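Long-range contacts in lombricine kinase (Urechis caupo, PDB 3JPZ), which catalyses the reversible transfer of a phosphoryl group between ATP and the guanidino compound lombricine, as a member of the phosphagen kinase family: residues G123-L127 with E140-I145; F179-P184 with W198-I204; Q285-K291 with D318-D322. All blocks are in the same frame, centred on the assembly; numbering follows the deposited sequence.

Contact 1: residues G123-L127 with E140-I145; sequences GIRGL and EVERVI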
ATOM      1  N   GLY A 123      21.540  -2.699   7.809  1.00 15.28           N
ATOM      2  CA  GLY A 123      21.022  -1.349   7.915  1.00 15.74           C
ATOM      3  C   GLY A 123      22.175  -0.378   8.103  1.00 15.43           C
ATOM      4  O   GLY A 123      23.239  -0.759   8.586  1.00 15.85           O
ATOM      5  N   ILE A 124      21.972   0.871   7.701  1.00 15.78           N
ATOM      6  CA  ILE A 124      22.974   1.911   7.893  1.00 16.74           C
ATOM      7  C   ILE A 124      22.567   2.763   9.090  1.00 17.09           C
ATOM      8  O   ILE A 124      21.525   3.411   9.074  1.00 17.38           O
ATOM      9  CB  ILE A 124      23.100   2.784   6.631  1.00 24.64           C
ATOM     10  CG1 ILE A 124      23.273   1.902   5.384  1.00 22.41           C
ATOM     11  CG2 ILE A 124      24.261   3.764   6.762  1.00 18.47           C
ATOM     12  CD1 ILE A 124      24.495   0.990   5.420  1.00 17.04           C
ATOM     13  N   ARG A 125      23.372   2.740  10.145  1.00 20.68           N
ATOM     14  CA  ARG A 125      23.014   3.416  11.388  1.00 25.34           C
ATOM     15  C   ARG A 125      22.793   4.906  11.152  1.00 26.84           C
ATOM     16  O   ARG A 125      23.480   5.529  10.340  1.00 28.40           O
ATOM     17  CB  ARG A 125      24.085   3.193  12.459  1.00 34.57           C
ATOM     18  CG  ARG A 125      23.830   3.953  13.753  1.00 37.52           C
ATOM     19  CD  ARG A 125      24.621   3.363  14.906  1.00 34.64           C
ATOM     20  NE  ARG A 125      24.081   2.076  15.333  1.00 37.56           N
ATOM     21  CZ  ARG A 125      24.744   1.192  16.070  1.00 26.65           C
ATOM     22  NH1 ARG A 125      25.983   1.442  16.468  1.00 39.12           N
ATOM     23  NH2 ARG A 125      24.169   0.053  16.412  1.00 33.66           N
ATOM     24  N   GLY A 126      21.812   5.461  11.855  1.00 32.64           N
ATOM     25  CA  GLY A 126      21.441   6.850  11.696  1.00 43.50           C
ATOM     26  C   GLY A 126      20.269   7.062  10.754  1.00 44.41           C
ATOM     27  O   GLY A 126      19.743   8.172  10.672  1.00 48.09           O
ATOM     28  N   LEU A 127      19.844   6.009  10.057  1.00 21.38           N
ATOM     29  CA  LEU A 127      18.855   6.161   8.997  1.00 16.65           C
ATOM     30  C   LEU A 127      17.693   5.179   9.121  1.00 18.01           C
ATOM     31  O   LEU A 127      17.885   3.985   9.360  1.00 15.47           O
ATOM     32  CB  LEU A 127      19.515   5.981   7.641  1.00 16.98           C
ATOM     33  CG  LEU A 127      20.666   6.953   7.367  1.00 29.78           C
ATOM     34  CD1 LEU A 127      21.439   6.516   6.145  1.00 22.07           C
ATOM     35  CD2 LEU A 127      20.140   8.362   7.194  1.00 21.95           C
ATOM     36  N   GLU A 140      20.264   8.900   0.931  1.00 28.48           N
ATOM     37  CA  GLU A 140      21.484   8.894   1.734  1.00 27.28           C
ATOM     38  C   GLU A 140      21.975   7.467   1.972  1.00 26.90           C
ATOM     39  O   GLU A 140      23.171   7.216   1.958  1.00 27.42           O
ATOM     40  CB  GLU A 140      21.258   9.609   3.068  1.00 41.16           C
ATOM     41  CG  GLU A 140      22.454   9.573   4.019  1.00 38.31           C
ATOM     42  CD  GLU A 140      23.666  10.314   3.480  1.00 36.52           C
ATOM     43  OE1 GLU A 140      23.556  10.928   2.403  1.00 30.09           O
ATOM     44  OE2 GLU A 140      24.730  10.278   4.135  1.00 49.45           O
ATOM     45  N   VAL A 141      21.058   6.531   2.197  1.00 17.56           N
ATOM     46  CA  VAL A 141      21.441   5.123   2.226  1.00 17.10           C
ATOM     47  C   VAL A 141      22.082   4.742   0.892  1.00 17.55           C
ATOM     48  O   VAL A 141      23.206   4.239   0.852  1.00 19.09           O
ATOM     49  CB  VAL A 141      20.247   4.180   2.470  1.00 16.06           C
ATOM     50  CG1 VAL A 141      20.708   2.751   2.354  1.00 15.69           C
ATOM     51  CG2 VAL A 141      19.635   4.420   3.832  1.00 15.85           C
ATOM     52  N   GLU A 142      21.371   4.992  -0.204  1.00 17.64           N
ATOM     53  CA  GLU A 142      21.885   4.662  -1.526  1.00 18.00           C
ATOM     54  C   GLU A 142      23.246   5.311  -1.769  1.00 34.72           C
ATOM     55  O   GLU A 142      24.129   4.701  -2.361  1.00 32.57           O
ATOM     56  CB  GLU A 142      20.922   5.103  -2.625  1.00 17.32           C
ATOM     57  CG  GLU A 142      21.434   4.804  -4.040  1.00 17.76           C
ATOM     58  CD  GLU A 142      20.589   5.446  -5.118  1.00 23.42           C
ATOM     59  OE1 GLU A 142      20.149   6.597  -4.927  1.00 20.04           O
ATOM     60  OE2 GLU A 142      20.360   4.802  -6.161  1.00 32.42           O
ATOM     61  N   ARG A 143      23.418   6.549  -1.319  1.00 19.63           N
ATOM     62  CA  ARG A 143      24.655   7.260  -1.591  1.00 20.47           C
ATOM     63  C   ARG A 143      25.782   6.624  -0.806  1.00 24.14           C
ATOM     64  O   ARG A 143      26.846   6.345  -1.345  1.00 34.93           O
ATOM     65  CB  ARG A 143      24.552   8.730  -1.214  1.00 21.55           C
ATOM     66  CG  ARG A 143      25.840   9.486  -1.498  1.00 26.51           C
ATOM     67  CD  ARG A 143      25.729  10.966  -1.181  1.00 35.86           C
ATOM     68  NE  ARG A 143      25.789  11.226   0.254  1.00 54.39           N
ATOM     69  CZ  ARG A 143      26.883  11.087   0.999  1.00 67.62           C
ATOM     70  NH1 ARG A 143      28.022  10.674   0.454  1.00 58.78           N
ATOM     71  NH2 ARG A 143      26.836  11.353   2.297  1.00 78.58           N
ATOM     72  N   VAL A 144      25.536   6.399   0.476  1.00 29.38           N
ATOM     73  CA  VAL A 144      26.535   5.834   1.364  1.00 32.97           C
ATOM     74  C   VAL A 144      27.017   4.484   0.841  1.00 36.36           C
ATOM     75  O   VAL A 144      28.213   4.262   0.679  1.00 25.62           O
ATOM     76  CB  VAL A 144      25.966   5.688   2.789  1.00 35.70           C
ATOM     77  CG1 VAL A 144      26.885   4.863   3.666  1.00 26.31           C
ATOM     78  CG2 VAL A 144      25.734   7.066   3.404  1.00 28.94           C
ATOM     79  N   ILE A 145      26.081   3.585   0.564  1.00 25.97           N
ATOM     80  CA  ILE A 145      26.429   2.249   0.102  1.00 24.94           C
ATOM     81  C   ILE A 145      27.118   2.295  -1.264  1.00 25.23           C
ATOM     82  O   ILE A 145      28.113   1.618  -1.493  1.00 30.77           O
ATOM     83  CB  ILE A 145      25.173   1.357   0.036  1.00 22.51           C
ATOM     84  CG1 ILE A 145      24.548   1.246   1.429  1.00 20.41           C
ATOM     85  CG2 ILE A 145      25.520  -0.008  -0.495  1.00 17.16           C
ATOM     86  CD1 ILE A 145      23.205   0.549   1.455  1.00 29.89           C
TER
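Ile124 and Leu127 press their branched ends against one flank of helix 135-149, and no hydrogen bond crosses between the two segments. The apolar packing centres on Val141, whose two methyls divide between them. Val141 CG2 lies 3.6 Å from Leu127 CD1, the two side chains running past each other in opposite senses, and the same leucine methyl touches the aliphatic CG of Glu140. Val141 CG1 meets CG1 of Ile124, which goes on to Val144 through CG2 and to Ile145 CG1 through CD1, 4.0 Å away. With CG2 of Ile124 anti to the backbone N (chi1 -50°), its branches part towards Val144 and Val141.

The polar bonds either stay within a segment or go to neighbours outside the pair, as where Arg125 bridges to Glu66 and Glu257. Leu127 N donates to Ile124 O at 3.2 Å, closing a type II turn with Gly126 at its third position. Glu140 bends at chi2 (64°) to form a salt bridge with Arg143, three residues on along the helix, Arg143 NH2 lying 3.0 Å from Glu140 OE2. Phe3 of the second subunit packs on Leu127 and Glu140. A type II turn following sheet strand 113-122 thus packs on helix 135-149 at the subunit interface.

Contact 2: residues F179-P184 with W198-I204; sequences FLFQKP and WPDARGI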
ATOM      1  N   PHE A 179      19.610 -11.286 -11.037  1.00 25.63           N
ATOM      2  CA  PHE A 179      20.065 -10.228 -10.138  1.00 20.06           C
ATOM      3  C   PHE A 179      19.019  -9.138  -9.924  1.00 22.96           C
ATOM      4  O   PHE A 179      19.257  -8.180  -9.193  1.00 32.46           O
ATOM      5  CB  PHE A 179      21.302  -9.538 -10.719  1.00 14.97           C
ATOM      6  CG  PHE A 179      22.575 -10.310 -10.563  1.00 24.92           C
ATOM      7  CD1 PHE A 179      22.623 -11.478  -9.825  1.00 29.26           C
ATOM      8  CD2 PHE A 179      23.743  -9.835 -11.134  1.00 24.48           C
ATOM      9  CE1 PHE A 179      23.811 -12.172  -9.684  1.00 33.46           C
ATOM     10  CE2 PHE A 179      24.932 -10.522 -10.991  1.00 29.81           C
ATOM     11  CZ  PHE A 179      24.966 -11.688 -10.267  1.00 28.97           C
ATOM     12  N   LEU A 180      17.877  -9.252 -10.584  1.00 16.34           N
ATOM     13  CA  LEU A 180      16.900  -8.178 -10.534  1.00 25.25           C
ATOM     14  C   LEU A 180      15.939  -8.337  -9.373  1.00 19.87           C
ATOM     15  O   LEU A 180      15.552  -9.450  -9.023  1.00 24.40           O
ATOM     16  CB  LEU A 180      16.093  -8.124 -11.831  1.00 29.37           C
ATOM     17  CG  LEU A 180      15.202  -6.889 -11.953  1.00 31.02           C
ATOM     18  CD1 LEU A 180      16.013  -5.703 -12.449  1.00 32.83           C
ATOM     19  CD2 LEU A 180      14.017  -7.161 -12.868  1.00 30.74           C
ATOM     20  N   PHE A 181      15.559  -7.211  -8.780  1.00 27.71           N
ATOM     21  CA  PHE A 181      14.435  -7.183  -7.855  1.00 25.21           C
ATOM     22  C   PHE A 181      13.373  -6.212  -8.366  1.00 26.26           C
ATOM     23  O   PHE A 181      13.682  -5.233  -9.051  1.00 31.74           O
ATOM     24  CB  PHE A 181      14.878  -6.836  -6.430  1.00 21.91           C
ATOM     25  CG  PHE A 181      15.454  -5.445  -6.273  1.00 15.74           C
ATOM     26  CD1 PHE A 181      14.640  -4.383  -5.939  1.00 18.25           C
ATOM     27  CD2 PHE A 181      16.812  -5.218  -6.420  1.00 12.98           C
ATOM     28  CE1 PHE A 181      15.165  -3.106  -5.772  1.00 15.52           C
ATOM     29  CE2 PHE A 181      17.346  -3.951  -6.246  1.00 13.43           C
ATOM     30  CZ  PHE A 181      16.522  -2.893  -5.927  1.00 13.65           C
ATOM     31  N   GLN A 182      12.123  -6.508  -8.030  1.00 34.26           N
ATOM     32  CA  GLN A 182      10.969  -5.769  -8.526  1.00 42.15           C
ATOM     33  C   GLN A 182      10.345  -5.015  -7.361  1.00 34.57           C
ATOM     34  O   GLN A 182      10.684  -5.264  -6.210  1.00 21.52           O
ATOM     35  CB  GLN A 182       9.932  -6.744  -9.088  1.00 52.39           C
ATOM     36  CG  GLN A 182      10.477  -7.778 -10.061  1.00 60.54           C
ATOM     37  CD  GLN A 182      10.385  -7.323 -11.501  1.00 62.01           C
ATOM     38  OE1 GLN A 182      10.901  -6.266 -11.865  1.00 57.07           O
ATOM     39  NE2 GLN A 182       9.725  -8.122 -12.332  1.00 63.00           N
ATOM     40  N   LYS A 183       9.426  -4.101  -7.647  1.00 30.84           N
ATOM     41  CA  LYS A 183       8.663  -3.486  -6.573  1.00 22.49           C
ATOM     42  C   LYS A 183       8.009  -4.605  -5.762  1.00 14.75           C
ATOM     43  O   LYS A 183       7.303  -5.453  -6.304  1.00 14.79           O
ATOM     44  CB  LYS A 183       7.611  -2.519  -7.118  1.00 11.89           C
ATOM     45  CG  LYS A 183       6.901  -1.711  -6.023  1.00 42.61           C
ATOM     46  CD  LYS A 183       6.182  -0.481  -6.570  1.00 25.02           C
ATOM     47  CE  LYS A 183       5.299   0.186  -5.509  1.00 22.07           C
ATOM     48  NZ  LYS A 183       4.362   1.190  -6.095  1.00 27.57           N
ATOM     49  N   PRO A 184       8.279  -4.642  -4.460  1.00 19.95           N
ATOM     50  CA  PRO A 184       7.643  -5.702  -3.672  1.00 12.38           C
ATOM     51  C   PRO A 184       6.133  -5.516  -3.568  1.00 16.59           C
ATOM     52  O   PRO A 184       5.648  -4.390  -3.552  1.00 15.64           O
ATOM     53  CB  PRO A 184       8.319  -5.578  -2.312  1.00 10.04           C
ATOM     54  CG  PRO A 184       9.638  -4.928  -2.604  1.00 20.03           C
ATOM     55  CD  PRO A 184       9.382  -3.993  -3.740  1.00 14.12           C
ATOM     56  N   TRP A 198       8.843   4.213  -5.158  1.00 20.32           N
ATOM     57  CA  TRP A 198       9.498   3.232  -6.006  1.00 12.67           C
ATOM     58  C   TRP A 198       9.715   3.784  -7.404  1.00 16.57           C
ATOM     59  O   TRP A 198       8.780   4.317  -7.992  1.00 19.92           O
ATOM     60  CB  TRP A 198       8.653   1.972  -6.111  1.00 16.09           C
ATOM     61  CG  TRP A 198       9.460   0.850  -6.610  1.00 14.57           C
ATOM     62  CD1 TRP A 198       9.655   0.497  -7.901  1.00 18.72           C
ATOM     63  CD2 TRP A 198      10.236  -0.053  -5.821  1.00 12.16           C
ATOM     64  NE1 TRP A 198      10.491  -0.586  -7.971  1.00 17.64           N
ATOM     65  CE2 TRP A 198      10.862  -0.943  -6.706  1.00 12.32           C
ATOM     66  CE3 TRP A 198      10.448  -0.202  -4.450  1.00 16.55           C
ATOM     67  CZ2 TRP A 198      11.693  -1.963  -6.270  1.00 12.51           C
ATOM     68  CZ3 TRP A 198      11.275  -1.217  -4.016  1.00 19.09           C
ATOM     69  CH2 TRP A 198      11.883  -2.086  -4.921  1.00 14.36           C
ATOM     70  N   PRO A 199      10.938   3.644  -7.959  1.00 21.96           N
ATOM     71  CA  PRO A 199      12.157   3.013  -7.448  1.00 17.84           C
ATOM     72  C   PRO A 199      13.269   4.015  -7.139  1.00 21.54           C
ATOM     73  O   PRO A 199      14.447   3.728  -7.357  1.00 20.54           O
ATOM     74  CB  PRO A 199      12.613   2.171  -8.633  1.00 14.48           C
ATOM     75  CG  PRO A 199      11.985   2.855  -9.875  1.00 34.59           C
ATOM     76  CD  PRO A 199      11.112   3.981  -9.377  1.00 21.68           C
ATOM     77  N   ASP A 200      12.897   5.191  -6.664  1.00 29.56           N
ATOM     78  CA  ASP A 200      13.871   6.199  -6.278  1.00 17.68           C
ATOM     79  C   ASP A 200      14.844   5.660  -5.228  1.00 15.31           C
ATOM     80  O   ASP A 200      14.431   5.163  -4.177  1.00 14.68           O
ATOM     81  CB  ASP A 200      13.149   7.420  -5.727  1.00 17.72           C
ATOM     82  CG  ASP A 200      14.078   8.582  -5.509  1.00 21.52           C
ATOM     83  OD1 ASP A 200      15.131   8.392  -4.865  1.00 31.20           O
ATOM     84  OD2 ASP A 200      13.748   9.677  -5.991  1.00 19.12           O
ATOM     85  N   ALA A 201      16.137   5.752  -5.531  1.00 16.12           N
ATOM     86  CA  ALA A 201      17.193   5.304  -4.626  1.00 16.22           C
ATOM     87  C   ALA A 201      17.193   3.784  -4.433  1.00 20.52           C
ATOM     88  O   ALA A 201      17.687   3.282  -3.427  1.00 24.49           O
ATOM     89  CB  ALA A 201      17.081   6.011  -3.284  1.00 31.75           C
ATOM     90  N   ARG A 202      16.631   3.058  -5.390  1.00 15.08           N
ATOM     91  CA  ARG A 202      16.768   1.599  -5.423  1.00 14.73           C
ATOM     92  C   ARG A 202      17.793   1.260  -6.476  1.00 15.46           C
ATOM     93  O   ARG A 202      17.880   1.945  -7.492  1.00 26.25           O
ATOM     94  CB  ARG A 202      15.453   0.919  -5.786  1.00 18.98           C
ATOM     95  CG  ARG A 202      14.546   0.686  -4.616  1.00 13.65           C
ATOM     96  CD  ARG A 202      14.147   2.001  -3.978  1.00 19.17           C
ATOM     97  NE  ARG A 202      13.198   1.776  -2.899  1.00 13.10           N
ATOM     98  CZ  ARG A 202      12.187   2.581  -2.597  1.00 15.85           C
ATOM     99  NH1 ARG A 202      11.980   3.687  -3.293  1.00 17.79           N
ATOM    100  NH2 ARG A 202      11.374   2.267  -1.600  1.00 12.15           N
ATOM    101  N   GLY A 203      18.574   0.215  -6.249  1.00 25.86           N
ATOM    102  CA  GLY A 203      19.553  -0.178  -7.238  1.00 22.41           C
ATOM    103  C   GLY A 203      20.145  -1.551  -7.037  1.00 27.55           C
ATOM    104  O   GLY A 203      19.979  -2.188  -5.998  1.00 17.97           O
ATOM    105  N   ILE A 204      20.846  -1.997  -8.070  1.00 34.24           N
ATOM    106  CA  ILE A 204      21.529  -3.268  -8.058  1.00 23.39           C
ATOM    107  C   ILE A 204      22.988  -3.026  -8.376  1.00 16.61           C
ATOM    108  O   ILE A 204      23.316  -2.453  -9.410  1.00 24.84           O
ATOM    109  CB  ILE A 204      20.950  -4.203  -9.122  1.00 22.99           C
ATOM    110  CG1 ILE A 204      19.455  -4.430  -8.872  1.00 21.61           C
ATOM    111  CG2 ILE A 204      21.718  -5.513  -9.137  1.00 16.54           C
ATOM    112  CD1 ILE A 204      18.724  -5.048 -10.049  1.00 15.35           C
TER
HETATM  113  O   HOH W   1       5.842   3.336  -4.814  1.00 15.80           O
HETATM  114  O   HOH W   2       5.871   3.203  -7.938  1.00 20.66           O
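Trp198, the residue with the most surface buried here, turns one face of its indole to the backbone and side chain of Lys183. Lys183 CB sits 3.5 Å from the centroid of the five-membered ring and 8° off its normal, a CH-pi contact. The lysine chain, extended beyond CG, runs on past the ring to bring its CD against Trp198 CB. Pro184 continues the cover on the same face, its CD 3.4 Å from Trp198 CH2 over the six-membered ring. The opposite face carries Pro199 CB and Arg202 CG, both offset toward the rim, so the indole is sandwiched between Lys183 and Pro184 and residues of its own turn.

Phe181 stands nearly perpendicular to this indole, with planes at 86° and centroids 5.9 Å apart, and the two meet rim to rim. Its CG lies between the backbone N and the carbonyl carbon (chi1 64°), which swings the ring toward 198-204. There, Phe181 CE2 comes within 3.2 Å of Gly203 O at the ring edge and 3.4 Å from Ile204 CG1. Ile204 CD1 touches Leu180 CD1 and rests 3.3 Å from Phe179 O, a carbonyl bonded to Trp215 NE1.

At the far end Lys183 NZ donates to two waters; one accepts from Trp198 N, the other lies within hydrogen-bonding distance of Trp198 O. With no direct hydrogen bond across, apolar packing holds the 179-184 loop to the turn leading into strand 203-207 and to that strand's first residues. The Phe181 side chain is about 7 Å from that of Arg223, an ADP-binding residue, although no nucleotide occupies this chain.

Contact 3: residues Q285-K291 with D318-D322; sequences QLHQLSK and DDVYD
His287 and Asp319 join the two segments through a hydrogen bond from ND1 to OD2, 2.8 Å long with an N-H...O angle of 161°. OD2 lies near the imidazole plane, although the carboxylate plane is turned 75° from the ring; OD2 is met on its anti side, 21° out of the carboxylate plane. This bond belongs to the tight part of the contact. Here the backbone bond Leu286 N to Asp319 O, also 2.8 Å, sets the strand ends side by side, and Gln285 CA brings a CA-H...O contact to the same carbonyl. Gln285 and Val320 form an antiparallel non-hydrogen-bonded pair, their CA atoms 4.0 Å apart. Buried Leu286 sets CD1 4.3 Å from Tyr321 CD1, and Phe295 of helix 295-301 meets the Tyr321 ring edge-to-face. Ser290 OG donates to Leu286 O at 2.6 Å, tying the short 3-10 segment back onto the strand end.

The solvent side, formed by Asp318 and Lys291, is looser. Lys291 NZ reaches Asp319 OD2 only in a long salt bridge, 3.6 Å, which may favour the carboxylate's negative charge. Asp318 OD1 lies near the edge of the His287 ring beside CE1. The whole is a beta bridge where the end of strand 279-285 meets the beginning of strand 320-325, in the central sheet of the phosphagen kinase catalytic domain. Val320 touches Thr309, an ADP-binding residue, though this chain holds no nucleotide.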
ATOM      1  N   GLN A 285      20.968 -31.527  -5.838  1.00 10.76           N
ATOM      2  CA  GLN A 285      20.175 -32.545  -6.501  1.00 11.36           C
ATOM      3  C   GLN A 285      20.017 -33.783  -5.621  1.00 13.78           C
ATOM      4  O   GLN A 285      21.001 -34.356  -5.153  1.00 21.07           O
ATOM      5  CB  GLN A 285      20.838 -32.918  -7.822  1.00 10.90           C
ATOM      6  CG  GLN A 285      19.951 -33.705  -8.770  1.00 11.56           C
ATOM      7  CD  GLN A 285      20.543 -33.792 -10.155  1.00 19.51           C
ATOM      8  OE1 GLN A 285      19.845 -33.613 -11.152  1.00 20.60           O
ATOM      9  NE2 GLN A 285      21.841 -34.051 -10.225  1.00 12.57           N
ATOM     10  N   LEU A 286      18.769 -34.198  -5.423  1.00 15.10           N
ATOM     11  CA  LEU A 286      18.441 -35.305  -4.546  1.00 16.16           C
ATOM     12  C   LEU A 286      17.398 -36.200  -5.198  1.00 11.48           C
ATOM     13  O   LEU A 286      16.254 -36.251  -4.764  1.00 12.70           O
ATOM     14  CB  LEU A 286      17.885 -34.767  -3.230  1.00 11.19           C
ATOM     15  CG  LEU A 286      18.798 -33.812  -2.461  1.00 11.21           C
ATOM     16  CD1 LEU A 286      18.043 -33.172  -1.307  1.00 19.05           C
ATOM     17  CD2 LEU A 286      20.031 -34.548  -1.967  1.00 15.00           C
ATOM     18  N   HIS A 287      17.795 -36.909  -6.241  1.00 14.46           N
ATOM     19  CA  HIS A 287      16.856 -37.748  -6.973  1.00 19.95           C
ATOM     20  C   HIS A 287      16.144 -38.722  -6.044  1.00 12.01           C
ATOM     21  O   HIS A 287      14.924 -38.758  -5.982  1.00 19.49           O
ATOM     22  CB  HIS A 287      17.578 -38.512  -8.085  1.00 18.58           C
ATOM     23  CG  HIS A 287      18.112 -37.630  -9.173  1.00 14.84           C
ATOM     24  ND1 HIS A 287      17.304 -36.811  -9.932  1.00 18.45           N
ATOM     25  CD2 HIS A 287      19.371 -37.451  -9.639  1.00 11.42           C
ATOM     26  CE1 HIS A 287      18.044 -36.159 -10.811  1.00 11.83           C
ATOM     27  NE2 HIS A 287      19.300 -36.534 -10.657  1.00 11.51           N
ATOM     28  N   GLN A 288      16.920 -39.491  -5.299  1.00 14.09           N
ATOM     29  CA  GLN A 288      16.387 -40.602  -4.525  1.00 29.22           C
ATOM     30  C   GLN A 288      15.806 -40.141  -3.205  1.00 19.36           C
ATOM     31  O   GLN A 288      14.759 -40.616  -2.775  1.00 12.16           O
ATOM     32  CB  GLN A 288      17.491 -41.628  -4.271  1.00 28.48           C
ATOM     33  CG  GLN A 288      17.999 -42.276  -5.535  1.00 26.12           C
ATOM     34  CD  GLN A 288      16.861 -42.726  -6.420  1.00 28.78           C
ATOM     35  OE1 GLN A 288      16.033 -43.541  -6.014  1.00 37.25           O
ATOM     36  NE2 GLN A 288      16.799 -42.183  -7.634  1.00 43.42           N
ATOM     37  N   LEU A 289      16.484 -39.196  -2.570  1.00 11.52           N
ATOM     38  CA  LEU A 289      16.172 -38.845  -1.188  1.00 12.07           C
ATOM     39  C   LEU A 289      14.842 -38.105  -1.104  1.00 11.84           C
ATOM     40  O   LEU A 289      14.114 -38.218  -0.119  1.00 12.64           O
ATOM     41  CB  LEU A 289      17.296 -38.002  -0.588  1.00 16.25           C
ATOM     42  CG  LEU A 289      17.164 -37.732   0.908  1.00 10.90           C
ATOM     43  CD1 LEU A 289      17.105 -39.048   1.675  1.00 13.05           C
ATOM     44  CD2 LEU A 289      18.303 -36.864   1.404  1.00 18.25           C
ATOM     45  N   SER A 290      14.531 -37.355  -2.153  1.00 21.38           N
ATOM     46  CA  SER A 290      13.294 -36.597  -2.212  1.00 24.34           C
ATOM     47  C   SER A 290      12.086 -37.513  -2.397  1.00 26.05           C
ATOM     48  O   SER A 290      10.947 -37.098  -2.187  1.00 26.70           O
ATOM     49  CB  SER A 290      13.345 -35.603  -3.362  1.00 30.93           C
ATOM     50  OG  SER A 290      13.615 -36.262  -4.583  1.00 23.32           O
ATOM     51  N   LYS A 291      12.337 -38.749  -2.809  1.00 21.64           N
ATOM     52  CA  LYS A 291      11.275 -39.740  -2.908  1.00 14.41           C
ATOM     53  C   LYS A 291      11.186 -40.544  -1.618  1.00 20.63           C
ATOM     54  O   LYS A 291      10.277 -41.356  -1.443  1.00 15.96           O
ATOM     55  CB  LYS A 291      11.524 -40.686  -4.082  1.00 25.46           C
ATOM     56  CG  LYS A 291      11.870 -39.995  -5.386  1.00 24.21           C
ATOM     57  CD  LYS A 291      12.082 -41.010  -6.512  1.00 31.17           C
ATOM     58  CE  LYS A 291      12.924 -40.441  -7.655  1.00 41.48           C
ATOM     59  NZ  LYS A 291      12.554 -39.043  -8.027  1.00 38.93           N
ATOM     60  N   ASP A 318      14.428 -31.123 -11.796  1.00 22.70           N
ATOM     61  CA  ASP A 318      15.434 -32.173 -11.853  1.00 23.19           C
ATOM     62  C   ASP A 318      15.858 -32.570 -10.443  1.00 22.76           C
ATOM     63  O   ASP A 318      17.003 -32.942 -10.207  1.00 22.84           O
ATOM     64  CB  ASP A 318      16.652 -31.689 -12.639  1.00 23.06           C
ATOM     65  CG  ASP A 318      17.362 -32.812 -13.375  1.00 43.97           C
ATOM     66  OD1 ASP A 318      16.946 -33.983 -13.232  1.00 42.32           O
ATOM     67  OD2 ASP A 318      18.336 -32.522 -14.102  1.00 52.76           O
ATOM     68  N   ASP A 319      14.915 -32.474  -9.514  1.00 11.77           N
ATOM     69  CA  ASP A 319      15.124 -32.854  -8.132  1.00 11.62           C
ATOM     70  C   ASP A 319      16.223 -32.031  -7.484  1.00 11.48           C
ATOM     71  O   ASP A 319      16.891 -32.504  -6.563  1.00 11.93           O
ATOM     72  CB  ASP A 319      15.441 -34.345  -8.045  1.00 11.97           C
ATOM     73  CG  ASP A 319      14.351 -35.190  -8.644  1.00 18.93           C
ATOM     74  OD1 ASP A 319      13.195 -34.717  -8.657  1.00 14.03           O
ATOM     75  OD2 ASP A 319      14.644 -36.310  -9.109  1.00 24.09           O
ATOM     76  N   VAL A 320      16.405 -30.809  -7.965  1.00 11.32           N
ATOM     77  CA  VAL A 320      17.321 -29.867  -7.333  1.00 11.20           C
ATOM     78  C   VAL A 320      16.537 -28.970  -6.373  1.00 11.22           C
ATOM     79  O   VAL A 320      15.635 -28.238  -6.778  1.00 11.38           O
ATOM     80  CB  VAL A 320      18.031 -28.985  -8.356  1.00 11.31           C
ATOM     81  CG1 VAL A 320      18.947 -27.991  -7.645  1.00 10.92           C
ATOM     82  CG2 VAL A 320      18.823 -29.849  -9.353  1.00 16.71           C
ATOM     83  N   TYR A 321      16.874 -29.054  -5.098  1.00 11.80           N
ATOM     84  CA  TYR A 321      16.211 -28.258  -4.084  1.00 11.44           C
ATOM     85  C   TYR A 321      17.114 -27.154  -3.571  1.00 12.28           C
ATOM     86  O   TYR A 321      18.318 -27.332  -3.425  1.00 11.77           O
ATOM     87  CB  TYR A 321      15.790 -29.135  -2.925  1.00 11.57           C
ATOM     88  CG  TYR A 321      14.771 -30.157  -3.307  1.00 11.63           C
ATOM     89  CD1 TYR A 321      15.146 -31.349  -3.904  1.00 24.28           C
ATOM     90  CD2 TYR A 321      13.430 -29.930  -3.083  1.00 11.83           C
ATOM     91  CE1 TYR A 321      14.212 -32.286  -4.256  1.00 19.88           C
ATOM     92  CE2 TYR A 321      12.489 -30.857  -3.437  1.00 12.15           C
ATOM     93  CZ  TYR A 321      12.885 -32.034  -4.015  1.00 11.91           C
ATOM     94  OH  TYR A 321      11.939 -32.960  -4.363  1.00 14.93           O
ATOM     95  N   ASP A 322      16.512 -26.009  -3.304  1.00 12.69           N
ATOM     96  CA  ASP A 322      17.188 -24.970  -2.577  1.00 11.22           C
ATOM     97  C   ASP A 322      17.096 -25.307  -1.098  1.00 11.28           C
ATOM     98  O   ASP A 322      16.010 -25.387  -0.525  1.00 11.59           O
ATOM     99  CB  ASP A 322      16.547 -23.621  -2.846  1.00 11.06           C
ATOM    100  CG  ASP A 322      17.221 -22.512  -2.085  1.00 11.39           C
ATOM    101  OD1 ASP A 322      17.214 -22.556  -0.832  1.00 22.24           O
ATOM    102  OD2 ASP A 322      17.774 -21.611  -2.737  1.00 15.94           O
TER

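How the contacts relate
From the N terminus the three contacts follow one another in series, none enclosing or crossing another. Contact 1 closes the short connection from strand 113-122 into helix 135-149. Contact 2 then closes the excursion through helix 187-191, bringing the loop after helix 168-176 back to strand 203-207. These two touch where Glu142 of the helix packs on Ala201, and both also meet the second subunit. Contact 3 closes the longest loop, carrying helix 295-301 and strand 304-307 between neighbouring strands. Its centre is about 41 Å from that of contact 1, on the opposite side of the chain's centre, while the eight-stranded sheet is common to contacts 2 and 3.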